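Local coordinates for LanC-like protein GCR2 (Arabidopsis thaliana, PDB 3T33) that binds a zinc ion, belongs to the LanC-like family and may play a role in abscisic acid signalling, at residues A[15-20]-A[320-325]; A[179-184]-A[196-201]; A[204-209]-A[241-246]; A[341-346]-A[356-361]. All blocks are in the same frame, centred on the assembly; numbering follows the deposited sequence.

Contact 1: residues A[15-20]-A[320-325]; sequences MPEFVP and VVWSRG
Glu17 meets the indole edge of Trp322. Trp322 NE1 gives its hydrogen to Glu17 OE2 at 3.0 Å. The bond is nearly straight, 168° at the hydrogen, and the oxygen lies in the plane of the indole. On the acid side the donor comes to the syn side of OE2, tilted out of the carboxylate plane. The two flat groups stand steeply to each other, with planes 73° apart. Glu17 gets there by a bend at chi2 (-68°), which folds its carboxylate back toward the helix. Met15 adds a loose backbone contact, with its O 4.4 Å from Trp322 CZ2. The nitrogen of this buried tryptophan thus has an acceptor, although the glutamate itself is exposed. In the second shell, outside both segments, Arg358 forms a salt bridge to Glu17 OE1 and a cation-pi contact with Trp322. Its positive charge probably favours the ionised acid. Trp322 also packs on Ala361 of helix 353-375. An extended N-terminal loop is fastened in this way to the C-terminal part of helix 308-324, on the outside of an all-helical domain of the LanC-like family, whose fold is an alpha/alpha toroid.

Contact 2: residues A[179-184]-A[196-201]; sequences WACLFL and ERMRSV
Cys181 and Met198 mark the closest backbone approach, with their CA atoms 7.2 Å apart. Segments 179-184 and 196-201 are both helical and run in roughly opposite directions. Each keeps its own i to i+4 bonds, such as Phe183 N to Trp179 O at 2.8 Å and Ser200 N to Glu196 O at 2.9 Å. No hydrogen bond crosses between them. The join is made by apolar side chains, and Met198 supplies the whole of one side.

Met198 CG lies 3.7 Å from Cys181 CB. Further along the same chain, SD is 3.9 Å from Cys181 CB. The sulfur of Cys181 is less close, with SG 4.1 Å from Met198 CG. CG of Met198 is anti to the carbonyl carbon (chi1 -60°), and the chain runs out toward helix 174-188 before it bends at chi3 (68°). That bend carries the methyl end of Met198 over to Leu182. The two meet at an angle, but the modelled CE is too close to Leu182 CD2 to be trusted in detail.

This is a helical hairpin. Helix 174-188 and helix 195-212 follow each other in the chain, joined by a short loop. Such pairs build the alpha/alpha toroid of LanC-like proteins. Ile193 of the connecting loop also packs on Cys181, as does Phe157 of helix 147-158. Met198 touches Leu178 and Asn185 as well, one turn before and one after the contact.

Contact 3: residues A[204-209]-A[241-246]; sequences EIFRAG and NVLMHT
Ile205 and Leu243 carry the nearest CA atoms, 8.8 Å apart, where helix 195-212 passes the C-terminal part of helix 236-244. The gap is filled by side chains alone, and no hydrogen bond spans it. Leu243 points at the other helix and ends in two methyls, which reach between Ile205 and Phe206. CD1 of Leu243 lies 3.8 Å from Phe206 CZ and 4.1 Å from Ile205 CG2. The other methyl does much the same, with Leu243 CD2 4.0 Å from Phe206 CE2. Ile205 touches through its CG2 branch, which is anti to the backbone N and beside the carbonyl carbon. Phe206 brings up the far end of its ring from the opposite direction to Leu243. All three residues are buried, and the contact is purely apolar.

Some polar groups pair within their own segment. Thr246 OG1 donates to Leu243 O at 2.9 Å, in the carbonyl plane and on a lone pair. The same oxygen accepts from Thr246 N, so two bonds hold the turn that follows Leu243. On helix 195-212, Arg207 grips Glu204 side-on with NE and NH2, one nitrogen to each carboxylate oxygen. Glu204 OE2 also bonds Tyr168 OH.

Phe206 also leans on Val256 and Glu252 of helix 250-265. Ile205 touches Arg174 at the start of helix 174-188, and Met244 faces helices 250-265 and 291-305. The contact thus sits among helices, with no strand near it.

Contact 4: residues A[341-346]-A[356-361]; sequences YVFLSL and LYRAKA
Phe343 has CG anti to the carbonyl carbon (chi1 -48°), which turns one face of its ring to Arg358. That face takes the CB of Arg358. This is a CH-pi contact, with Arg358 CB 3.8 Å from the ring centroid and offset toward the rim. The ring reaches the backbone as well: Phe343 CD2 is 3.6 Å from Arg358 O. At the root of the ring, Phe343 CB lies 3.8 Å from Ala359 CB. Leu344 completes the group through one branch, with its CD2 3.6 Å from Ala359 CB.

The small side chain of Ala359 is met by both residues, and here the backbones come close. The CA atoms of Phe343 and Ala359 are 5.1 Å apart. The segment axes approach to 7.7 Å and run almost antiparallel, at 162°. Helices 336-350 and 353-375 form a tight helical hairpin with a very short turn between them. Such consecutive antiparallel helices are the building unit of the LanC-like alpha/alpha toroid.

Arg358 uses only the base of its chain here. From CG to NE it is extended, and it crosses the Phe343 side chain at about a right angle on its way out. Its guanidinium forms a salt bridge to Glu319. Val321 of helix 308-324 also packs on Phe343, while Leu344 also touches Pro405, Ala408 and Met402.

Contact 1 closes the longest loop. It brings the N-terminal segment 15-20 to the C-terminal part of helix 308-324, some 300 residues on. Contacts 2 and 3 are both nested inside that loop. They follow one another: 179-184 with 196-201 closes first, then 204-209 with 241-246. Both use helix 195-212, and they touch where Leu182 packs on Val242 and Thr246. Contact 4 opens after contact 1 has closed and joins two consecutive helices, 336-350 and 353-375. None of the loops cross. Contacts 1 and 4 also touch, with centres about 10 Å apart. Contacts 1 and 2 lie on opposite sides of the chain's centre, their centres about 37 Å apart.

Contact 1: residues A[15-20]-A[320-325]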
loop_
_atom_site.group_PDB
_atom_site.type_symbol
_atom_site.label_atom_id
_atom_site.label_comp_id
_atom_site.label_asym_id
_atom_site.label_seq_id
_atom_site.Cartn_x
_atom_site.Cartn_y
_atom_site.Cartn_z
ATOM N N MET A 15 6.568 -8.938 21.419
ATOM C CA MET A 15 7.923 -8.771 20.909
ATOM C C MET A 15 8.697 -7.630 21.620
ATOM O O MET A 15 8.140 -6.604 22.016
ATOM C CB MET A 15 7.896 -8.556 19.399
ATOM C CG MET A 15 7.381 -9.765 18.649
ATOM S SD MET A 15 7.613 -9.640 16.880
ATOM C CE MET A 15 6.118 -8.726 16.568
ATOM N N PRO A 16 9.991 -7.835 21.805
ATOM C CA PRO A 16 10.863 -6.888 22.514
ATOM C C PRO A 16 10.978 -5.557 21.797
ATOM O O PRO A 16 11.117 -5.522 20.556
ATOM C CB PRO A 16 12.214 -7.595 22.554
ATOM C CG PRO A 16 12.085 -8.800 21.669
ATOM C CD PRO A 16 10.628 -9.134 21.572
ATOM N N GLU A 17 10.883 -4.481 22.567
ATOM C CA GLU A 17 11.075 -3.142 22.060
ATOM C C GLU A 17 12.485 -2.992 21.515
ATOM O O GLU A 17 13.432 -3.669 21.935
ATOM C CB GLU A 17 10.842 -2.087 23.139
ATOM C CG GLU A 17 9.398 -1.985 23.683
ATOM C CD GLU A 17 8.356 -1.460 22.659
ATOM O OE1 GLU A 17 8.737 -0.684 21.742
ATOM O OE2 GLU A 17 7.153 -1.820 22.791
ATOM N N PHE A 18 12.624 -2.083 20.572
ATOM C CA PHE A 18 13.929 -1.755 20.080
ATOM C C PHE A 18 14.858 -1.212 21.202
ATOM O O PHE A 18 14.468 -0.329 21.991
ATOM C CB PHE A 18 13.787 -0.748 18.940
ATOM C CG PHE A 18 15.064 -0.339 18.363
ATOM C CD1 PHE A 18 15.828 -1.242 17.630
ATOM C CD2 PHE A 18 15.534 0.948 18.564
ATOM C CE1 PHE A 18 17.030 -0.878 17.091
ATOM C CE2 PHE A 18 16.731 1.326 18.047
ATOM C CZ PHE A 18 17.494 0.405 17.312
ATOM N N VAL A 19 16.086 -1.746 21.244
ATOM C CA VAL A 19 17.166 -1.259 22.153
ATOM C C VAL A 19 18.261 -0.442 21.381
ATOM O O VAL A 19 19.048 -1.022 20.622
ATOM C CB VAL A 19 17.821 -2.460 22.944
ATOM C CG1 VAL A 19 18.918 -1.978 23.898
ATOM C CG2 VAL A 19 16.737 -3.294 23.683
ATOM N N PRO A 20 18.286 0.907 21.560
ATOM C CA PRO A 20 19.239 1.780 20.845
ATOM C C PRO A 20 20.653 1.565 21.349
ATOM O O PRO A 20 21.584 1.542 20.554
ATOM C CB PRO A 20 18.759 3.196 21.211
ATOM C CG PRO A 20 17.363 3.032 21.732
ATOM C CD PRO A 20 17.390 1.706 22.427
ATOM N N VAL A 320 -0.527 2.905 17.651
ATOM C CA VAL A 320 -1.716 2.061 17.549
ATOM C C VAL A 320 -1.453 0.806 16.710
ATOM O O VAL A 320 -1.839 -0.331 17.071
ATOM C CB VAL A 320 -2.793 2.863 16.878
ATOM C CG1 VAL A 320 -4.044 1.995 16.643
ATOM C CG2 VAL A 320 -3.046 4.126 17.718
ATOM N N VAL A 321 -0.789 1.005 15.571
ATOM C CA VAL A 321 -0.311 -0.160 14.775
ATOM C C VAL A 321 0.662 -1.052 15.581
ATOM O O VAL A 321 0.544 -2.298 15.610
ATOM C CB VAL A 321 0.304 0.311 13.457
ATOM C CG1 VAL A 321 0.507 -0.896 12.523
ATOM C CG2 VAL A 321 -0.670 1.319 12.808
ATOM N N TRP A 322 1.593 -0.431 16.291
ATOM C CA TRP A 322 2.520 -1.263 17.059
ATOM C C TRP A 322 1.803 -2.134 18.087
ATOM O O TRP A 322 2.170 -3.310 18.258
ATOM C CB TRP A 322 3.654 -0.436 17.670
ATOM C CG TRP A 322 4.695 -1.210 18.398
ATOM C CD1 TRP A 322 5.022 -1.064 19.703
ATOM C CD2 TRP A 322 5.588 -2.225 17.870
ATOM N NE1 TRP A 322 6.022 -1.937 20.030
ATOM C CE2 TRP A 322 6.398 -2.652 18.933
ATOM C CE3 TRP A 322 5.756 -2.827 16.608
ATOM C CZ2 TRP A 322 7.408 -3.654 18.789
ATOM C CZ3 TRP A 322 6.759 -3.838 16.450
ATOM C CH2 TRP A 322 7.567 -4.227 17.541
ATOM N N SER A 323 0.775 -1.622 18.763
ATOM C CA SER A 323 0.125 -2.502 19.738
ATOM C C SER A 323 -1.024 -3.330 19.213
ATOM O O SER A 323 -1.246 -4.451 19.690
ATOM C CB SER A 323 -0.296 -1.758 21.013
ATOM O OG SER A 323 -1.489 -1.044 20.798
ATOM N N ARG A 324 -1.742 -2.840 18.220
ATOM C CA ARG A 324 -2.913 -3.599 17.761
ATOM C C ARG A 324 -2.804 -4.056 16.301
ATOM O O ARG A 324 -3.754 -4.644 15.778
ATOM C CB ARG A 324 -4.180 -2.763 17.939
ATOM C CG ARG A 324 -4.579 -2.419 19.413
ATOM C CD ARG A 324 -5.546 -1.194 19.454
ATOM N NE ARG A 324 -6.835 -1.520 18.847
ATOM C CZ ARG A 324 -7.800 -0.643 18.595
ATOM N NH1 ARG A 324 -7.677 0.654 18.901
ATOM N NH2 ARG A 324 -8.923 -1.079 18.044
ATOM N N GLY A 325 -1.652 -3.807 15.658
ATOM C CA GLY A 325 -1.548 -3.890 14.210
ATOM C C GLY A 325 -1.131 -5.244 13.730
ATOM O O GLY A 325 -1.090 -5.510 12.530
#

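Contact 2: residues A[179-184]-A[196-201]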
loop_
_atom_site.group_PDB
_atom_site.type_symbol
_atom_site.label_atom_id
_atom_site.label_comp_id
_atom_site.label_asym_id
_atom_site.label_seq_id
_atom_site.Cartn_x
_atom_site.Cartn_y
_atom_site.Cartn_z
ATOM N N TRP A 179 -4.357 8.495 -9.183
ATOM C CA TRP A 179 -3.187 7.744 -8.702
ATOM C C TRP A 179 -2.371 7.038 -9.855
ATOM O O TRP A 179 -1.157 7.220 -9.928
ATOM C CB TRP A 179 -3.576 6.772 -7.561
ATOM C CG TRP A 179 -2.361 6.320 -6.693
ATOM C CD1 TRP A 179 -2.030 6.761 -5.423
ATOM C CD2 TRP A 179 -1.325 5.372 -7.067
ATOM N NE1 TRP A 179 -0.894 6.132 -4.981
ATOM C CE2 TRP A 179 -0.424 5.289 -5.971
ATOM C CE3 TRP A 179 -1.091 4.577 -8.211
ATOM C CZ2 TRP A 179 0.734 4.416 -5.977
ATOM C CZ3 TRP A 179 0.044 3.694 -8.230
ATOM C CH2 TRP A 179 0.940 3.630 -7.086
ATOM N N ALA A 180 -3.061 6.349 -10.772
ATOM C CA ALA A 180 -2.436 5.664 -11.913
ATOM C C ALA A 180 -1.692 6.600 -12.822
ATOM O O ALA A 180 -0.629 6.229 -13.373
ATOM C CB ALA A 180 -3.481 4.897 -12.746
ATOM N N CYS A 181 -2.305 7.764 -13.071
ATOM C CA CYS A 181 -1.688 8.788 -13.875
ATOM C C CYS A 181 -0.383 9.202 -13.187
ATOM O O CYS A 181 0.602 9.277 -13.830
ATOM C CB CYS A 181 -2.588 10.045 -14.002
ATOM S SG CYS A 181 -4.212 9.730 -14.796
ATOM N N LEU A 182 -0.449 9.605 -11.909
ATOM C CA LEU A 182 0.757 10.022 -11.170
ATOM C C LEU A 182 1.816 8.930 -11.228
ATOM O O LEU A 182 2.917 9.185 -11.550
ATOM C CB LEU A 182 0.401 10.346 -9.756
ATOM C CG LEU A 182 -0.532 11.564 -9.631
ATOM C CD1 LEU A 182 -1.139 11.651 -8.266
ATOM C CD2 LEU A 182 0.225 12.892 -10.030
ATOM N N PHE A 183 1.412 7.691 -11.047
ATOM C CA PHE A 183 2.311 6.570 -11.099
ATOM C C PHE A 183 2.978 6.427 -12.477
ATOM O O PHE A 183 4.204 6.304 -12.593
ATOM C CB PHE A 183 1.513 5.302 -10.761
ATOM C CG PHE A 183 2.255 4.021 -11.024
ATOM C CD1 PHE A 183 2.248 3.450 -12.303
ATOM C CD2 PHE A 183 2.959 3.367 -9.977
ATOM C CE1 PHE A 183 2.943 2.212 -12.580
ATOM C CE2 PHE A 183 3.628 2.108 -10.220
ATOM C CZ PHE A 183 3.617 1.525 -11.521
ATOM N N LEU A 184 2.175 6.477 -13.523
ATOM C CA LEU A 184 2.704 6.394 -14.864
ATOM C C LEU A 184 3.711 7.508 -15.152
ATOM O O LEU A 184 4.840 7.247 -15.667
ATOM C CB LEU A 184 1.584 6.412 -15.897
ATOM C CG LEU A 184 2.084 6.251 -17.322
ATOM C CD1 LEU A 184 2.960 5.029 -17.477
ATOM C CD2 LEU A 184 0.919 6.176 -18.334
ATOM N N GLU A 196 -3.207 18.626 -18.082
ATOM C CA GLU A 196 -4.619 19.187 -18.100
ATOM C C GLU A 196 -5.706 18.187 -17.725
ATOM O O GLU A 196 -6.678 18.508 -16.967
ATOM C CB GLU A 196 -4.928 19.891 -19.409
ATOM C CG GLU A 196 -6.362 20.547 -19.527
ATOM C CD GLU A 196 -7.367 19.528 -19.949
ATOM O OE1 GLU A 196 -6.936 18.581 -20.617
ATOM O OE2 GLU A 196 -8.550 19.602 -19.523
ATOM N N ARG A 197 -5.524 16.950 -18.173
ATOM C CA ARG A 197 -6.414 15.858 -17.797
ATOM C C ARG A 197 -6.346 15.551 -16.298
ATOM O O ARG A 197 -7.376 15.337 -15.658
ATOM C CB ARG A 197 -6.090 14.601 -18.605
ATOM C CG ARG A 197 -6.577 14.645 -20.044
ATOM C CD ARG A 197 -7.716 15.636 -20.212
ATOM N NE ARG A 197 -9.016 15.021 -19.962
ATOM C CZ ARG A 197 -10.069 15.670 -19.475
ATOM N NH1 ARG A 197 -9.978 16.960 -19.182
ATOM N NH2 ARG A 197 -11.214 15.030 -19.279
ATOM N N MET A 198 -5.136 15.526 -15.741
ATOM C CA MET A 198 -4.956 15.206 -14.310
ATOM C C MET A 198 -5.459 16.373 -13.464
ATOM O O MET A 198 -6.165 16.184 -12.470
ATOM C CB MET A 198 -3.479 14.859 -13.984
ATOM C CG MET A 198 -2.911 13.662 -14.753
ATOM S SD MET A 198 -1.101 13.607 -14.551
ATOM C CE MET A 198 -1.006 13.203 -12.823
ATOM N N ARG A 199 -5.096 17.584 -13.847
ATOM C CA ARG A 199 -5.627 18.780 -13.157
ATOM C C ARG A 199 -7.172 18.826 -13.161
ATOM O O ARG A 199 -7.814 19.108 -12.132
ATOM C CB ARG A 199 -5.023 20.026 -13.770
ATOM C CG ARG A 199 -5.465 21.338 -13.093
ATOM C CD ARG A 199 -5.166 21.364 -11.582
ATOM N NE ARG A 199 -5.860 22.478 -10.967
ATOM C CZ ARG A 199 -5.838 22.808 -9.689
ATOM N NH1 ARG A 199 -5.112 22.116 -8.800
ATOM N NH2 ARG A 199 -6.555 23.868 -9.308
ATOM N N SER A 200 -7.786 18.416 -14.270
ATOM C CA SER A 200 -9.242 18.449 -14.326
ATOM C C SER A 200 -9.843 17.489 -13.339
ATOM O O SER A 200 -10.873 17.760 -12.748
ATOM C CB SER A 200 -9.743 18.117 -15.739
ATOM O OG SER A 200 -10.842 17.230 -15.560
ATOM N N VAL A 201 -9.201 16.336 -13.146
ATOM C CA VAL A 201 -9.733 15.349 -12.171
ATOM C C VAL A 201 -9.594 15.895 -10.755
ATOM O O VAL A 201 -10.479 15.724 -9.915
ATOM C CB VAL A 201 -9.064 13.925 -12.354
ATOM C CG1 VAL A 201 -9.585 12.901 -11.393
ATOM C CG2 VAL A 201 -9.263 13.464 -13.753
#

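Contact 3: residues A[204-209]-A[241-246]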
loop_
_atom_site.group_PDB
_atom_site.type_symbol
_atom_site.label_atom_id
_atom_site.label_comp_id
_atom_site.label_asym_id
_atom_site.label_seq_id
_atom_site.Cartn_x
_atom_site.Cartn_y
_atom_site.Cartn_z
ATOM N N GLU A 204 -12.400 18.488 -10.122
ATOM C CA GLU A 204 -13.649 17.784 -9.816
ATOM C C GLU A 204 -13.613 17.209 -8.447
ATOM O O GLU A 204 -14.647 17.103 -7.781
ATOM C CB GLU A 204 -13.970 16.709 -10.838
ATOM C CG GLU A 204 -15.151 15.778 -10.503
ATOM C CD GLU A 204 -16.591 16.469 -10.380
ATOM O OE1 GLU A 204 -16.790 17.607 -10.864
ATOM O OE2 GLU A 204 -17.525 15.826 -9.810
ATOM N N ILE A 205 -12.430 16.769 -8.013
ATOM C CA ILE A 205 -12.332 16.266 -6.656
ATOM C C ILE A 205 -12.579 17.402 -5.636
ATOM O O ILE A 205 -13.270 17.184 -4.655
ATOM C CB ILE A 205 -11.014 15.391 -6.403
ATOM C CG1 ILE A 205 -11.122 14.011 -7.121
ATOM C CG2 ILE A 205 -10.821 15.129 -4.909
ATOM C CD1 ILE A 205 -9.832 13.258 -7.362
ATOM N N PHE A 206 -11.973 18.579 -5.824
ATOM C CA PHE A 206 -12.173 19.678 -4.839
ATOM C C PHE A 206 -13.609 20.206 -4.913
ATOM O O PHE A 206 -14.267 20.361 -3.886
ATOM C CB PHE A 206 -11.181 20.806 -5.025
ATOM C CG PHE A 206 -9.866 20.527 -4.395
ATOM C CD1 PHE A 206 -9.722 20.602 -3.016
ATOM C CD2 PHE A 206 -8.779 20.148 -5.167
ATOM C CE1 PHE A 206 -8.514 20.313 -2.414
ATOM C CE2 PHE A 206 -7.564 19.861 -4.575
ATOM C CZ PHE A 206 -7.435 19.945 -3.175
ATOM N N ARG A 207 -14.105 20.408 -6.137
ATOM C CA ARG A 207 -15.521 20.780 -6.343
ATOM C C ARG A 207 -16.508 19.902 -5.549
ATOM O O ARG A 207 -17.259 20.426 -4.726
ATOM C CB ARG A 207 -15.862 20.844 -7.832
ATOM C CG ARG A 207 -17.223 21.499 -8.078
ATOM C CD ARG A 207 -17.916 21.064 -9.405
ATOM N NE ARG A 207 -18.385 19.675 -9.375
ATOM C CZ ARG A 207 -19.288 19.170 -8.530
ATOM N NH1 ARG A 207 -19.846 19.934 -7.590
ATOM N NH2 ARG A 207 -19.636 17.863 -8.626
ATOM N N ALA A 208 -16.503 18.582 -5.750
ATOM C CA ALA A 208 -17.426 17.728 -4.989
ATOM C C ALA A 208 -17.159 17.691 -3.474
ATOM O O ALA A 208 -18.098 17.590 -2.641
ATOM C CB ALA A 208 -17.386 16.324 -5.522
ATOM N N GLY A 209 -15.872 17.689 -3.106
ATOM C CA GLY A 209 -15.525 17.648 -1.714
ATOM C C GLY A 209 -16.028 18.899 -1.015
ATOM O O GLY A 209 -16.600 18.795 0.058
ATOM N N ASN A 241 -4.348 11.773 0.267
ATOM C CA ASN A 241 -3.068 11.172 -0.094
ATOM C C ASN A 241 -2.789 11.453 -1.549
ATOM O O ASN A 241 -1.794 12.118 -1.873
ATOM C CB ASN A 241 -3.012 9.665 0.212
ATOM C CG ASN A 241 -1.642 9.052 -0.092
ATOM O OD1 ASN A 241 -1.477 8.243 -1.004
ATOM N ND2 ASN A 241 -0.681 9.413 0.685
ATOM N N VAL A 242 -3.709 11.054 -2.423
ATOM C CA VAL A 242 -3.505 11.315 -3.861
ATOM C C VAL A 242 -3.336 12.809 -4.142
ATOM O O VAL A 242 -2.523 13.208 -4.988
ATOM C CB VAL A 242 -4.667 10.747 -4.765
ATOM C CG1 VAL A 242 -4.208 10.696 -6.202
ATOM C CG2 VAL A 242 -5.016 9.312 -4.359
ATOM N N LEU A 243 -4.132 13.642 -3.463
ATOM C CA LEU A 243 -4.081 15.048 -3.752
ATOM C C LEU A 243 -2.730 15.598 -3.385
ATOM O O LEU A 243 -2.197 16.419 -4.111
ATOM C CB LEU A 243 -5.217 15.795 -3.046
ATOM C CG LEU A 243 -6.627 15.506 -3.607
ATOM C CD1 LEU A 243 -7.591 16.219 -2.710
ATOM C CD2 LEU A 243 -6.803 15.946 -5.117
ATOM N N MET A 244 -2.118 15.098 -2.306
ATOM C CA MET A 244 -0.801 15.639 -1.917
ATOM C C MET A 244 0.268 15.344 -2.915
ATOM O O MET A 244 1.337 15.937 -2.864
ATOM C CB MET A 244 -0.375 15.192 -0.526
ATOM C CG MET A 244 -1.372 15.717 0.511
ATOM S SD MET A 244 -0.895 15.308 2.184
ATOM C CE MET A 244 -1.727 13.719 2.403
ATOM N N HIS A 245 -0.018 14.431 -3.835
ATOM C CA HIS A 245 0.975 14.052 -4.812
ATOM C C HIS A 245 0.952 14.901 -6.063
ATOM O O HIS A 245 1.754 14.624 -6.970
ATOM C CB HIS A 245 0.887 12.584 -5.136
ATOM C CG HIS A 245 1.416 11.703 -4.054
ATOM N ND1 HIS A 245 2.765 11.433 -3.899
ATOM C CD2 HIS A 245 0.792 11.063 -3.049
ATOM C CE1 HIS A 245 2.943 10.657 -2.848
ATOM N NE2 HIS A 245 1.763 10.419 -2.310
ATOM N N THR A 246 0.101 15.949 -6.092
ATOM C CA THR A 246 -0.077 16.846 -7.269
ATOM C C THR A 246 0.175 18.294 -6.862
ATOM O O THR A 246 0.351 18.601 -5.677
ATOM C CB THR A 246 -1.555 16.861 -7.862
ATOM O OG1 THR A 246 -2.494 17.296 -6.854
ATOM C CG2 THR A 246 -1.999 15.550 -8.275
#

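Contact 4: residues A[341-346]-A[356-361]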
loop_
_atom_site.group_PDB
_atom_site.type_symbol
_atom_site.label_atom_id
_atom_site.label_comp_id
_atom_site.label_asym_id
_atom_site.label_seq_id
_atom_site.Cartn_x
_atom_site.Cartn_y
_atom_site.Cartn_z
ATOM N N TYR A 341 4.218 -1.617 6.452
ATOM C CA TYR A 341 4.531 -0.388 5.714
ATOM C C TYR A 341 4.350 0.821 6.564
ATOM O O TYR A 341 5.001 1.876 6.346
ATOM C CB TYR A 341 3.684 -0.261 4.431
ATOM C CG TYR A 341 4.260 -1.052 3.240
ATOM C CD1 TYR A 341 5.317 -0.553 2.484
ATOM C CD2 TYR A 341 3.769 -2.308 2.916
ATOM C CE1 TYR A 341 5.862 -1.317 1.418
ATOM C CE2 TYR A 341 4.320 -3.067 1.867
ATOM C CZ TYR A 341 5.326 -2.558 1.110
ATOM O OH TYR A 341 5.846 -3.289 0.042
ATOM N N VAL A 342 3.485 0.729 7.550
ATOM C CA VAL A 342 3.439 1.869 8.487
ATOM C C VAL A 342 4.834 2.152 9.083
ATOM O O VAL A 342 5.318 3.299 9.048
ATOM C CB VAL A 342 2.411 1.638 9.633
ATOM C CG1 VAL A 342 2.467 2.780 10.584
ATOM C CG2 VAL A 342 1.000 1.577 9.069
ATOM N N PHE A 343 5.506 1.117 9.587
ATOM C CA PHE A 343 6.842 1.338 10.164
ATOM C C PHE A 343 7.889 1.774 9.183
ATOM O O PHE A 343 8.648 2.671 9.454
ATOM C CB PHE A 343 7.246 0.111 10.992
ATOM C CG PHE A 343 6.152 -0.323 11.920
ATOM C CD1 PHE A 343 5.577 0.608 12.785
ATOM C CD2 PHE A 343 5.659 -1.621 11.891
ATOM C CE1 PHE A 343 4.578 0.226 13.670
ATOM C CE2 PHE A 343 4.669 -2.022 12.751
ATOM C CZ PHE A 343 4.090 -1.098 13.632
ATOM N N LEU A 344 7.908 1.145 8.022
ATOM C CA LEU A 344 8.707 1.577 6.878
ATOM C C LEU A 344 8.435 3.007 6.514
ATOM O O LEU A 344 9.363 3.742 6.185
ATOM C CB LEU A 344 8.404 0.731 5.651
ATOM C CG LEU A 344 8.886 -0.685 5.882
ATOM C CD1 LEU A 344 8.467 -1.567 4.665
ATOM C CD2 LEU A 344 10.410 -0.764 6.108
ATOM N N SER A 345 7.198 3.432 6.596
ATOM C CA SER A 345 6.910 4.806 6.230
ATOM C C SER A 345 7.479 5.792 7.258
ATOM O O SER A 345 7.936 6.878 6.912
ATOM C CB SER A 345 5.378 5.038 6.082
ATOM O OG SER A 345 5.126 6.155 5.191
ATOM N N LEU A 346 7.421 5.404 8.531
ATOM C CA LEU A 346 7.851 6.282 9.642
ATOM C C LEU A 346 9.400 6.348 9.613
ATOM O O LEU A 346 10.017 7.424 9.754
ATOM C CB LEU A 346 7.313 5.726 10.971
ATOM C CG LEU A 346 5.835 6.082 11.150
ATOM C CD1 LEU A 346 5.183 5.216 12.188
ATOM C CD2 LEU A 346 5.755 7.551 11.527
ATOM N N LEU A 356 12.453 1.098 11.626
ATOM C CA LEU A 356 12.971 -0.104 10.880
ATOM C C LEU A 356 12.871 -1.391 11.683
ATOM O O LEU A 356 12.430 -2.499 11.197
ATOM C CB LEU A 356 14.442 0.028 10.569
ATOM C CG LEU A 356 14.995 -0.581 9.277
ATOM C CD1 LEU A 356 16.434 -1.000 9.459
ATOM C CD2 LEU A 356 14.155 -1.697 8.666
ATOM N N TYR A 357 13.281 -1.250 12.938
ATOM C CA TYR A 357 13.160 -2.374 13.823
ATOM C C TYR A 357 11.708 -2.869 13.933
ATOM O O TYR A 357 11.446 -4.068 13.998
ATOM C CB TYR A 357 13.701 -2.042 15.211
ATOM C CG TYR A 357 13.420 -3.150 16.125
ATOM C CD1 TYR A 357 14.158 -4.334 16.075
ATOM C CD2 TYR A 357 12.350 -3.085 16.969
ATOM C CE1 TYR A 357 13.849 -5.402 16.910
ATOM C CE2 TYR A 357 12.041 -4.112 17.748
ATOM C CZ TYR A 357 12.792 -5.264 17.742
ATOM O OH TYR A 357 12.390 -6.285 18.610
ATOM N N ARG A 358 10.766 -1.942 14.014
ATOM C CA ARG A 358 9.371 -2.327 14.090
ATOM C C ARG A 358 8.880 -3.041 12.827
ATOM O O ARG A 358 8.145 -3.998 12.944
ATOM C CB ARG A 358 8.490 -1.160 14.528
ATOM C CG ARG A 358 8.611 -0.900 16.035
ATOM C CD ARG A 358 7.827 0.339 16.437
ATOM N NE ARG A 358 7.945 0.552 17.871
ATOM C CZ ARG A 358 7.226 1.411 18.584
ATOM N NH1 ARG A 358 6.312 2.167 18.012
ATOM N NH2 ARG A 358 7.458 1.512 19.877
ATOM N N ALA A 359 9.350 -2.615 11.664
ATOM C CA ALA A 359 8.994 -3.264 10.397
ATOM C C ALA A 359 9.690 -4.616 10.406
ATOM O O ALA A 359 9.124 -5.633 10.039
ATOM C CB ALA A 359 9.468 -2.425 9.168
ATOM N N LYS A 360 10.903 -4.631 10.897
ATOM C CA LYS A 360 11.632 -5.899 10.988
ATOM C C LYS A 360 10.909 -6.910 11.892
ATOM O O LYS A 360 10.811 -8.099 11.580
ATOM C CB LYS A 360 13.090 -5.607 11.418
ATOM C CG LYS A 360 13.924 -6.710 11.917
ATOM C CD LYS A 360 15.352 -6.167 12.237
ATOM C CE LYS A 360 16.361 -7.317 12.460
ATOM N NZ LYS A 360 17.551 -6.815 13.180
ATOM N N ALA A 361 10.364 -6.437 13.002
ATOM C CA ALA A 361 9.635 -7.338 13.906
ATOM C C ALA A 361 8.373 -7.877 13.220
ATOM O O ALA A 361 8.056 -9.051 13.341
ATOM C CB ALA A 361 9.263 -6.625 15.203
#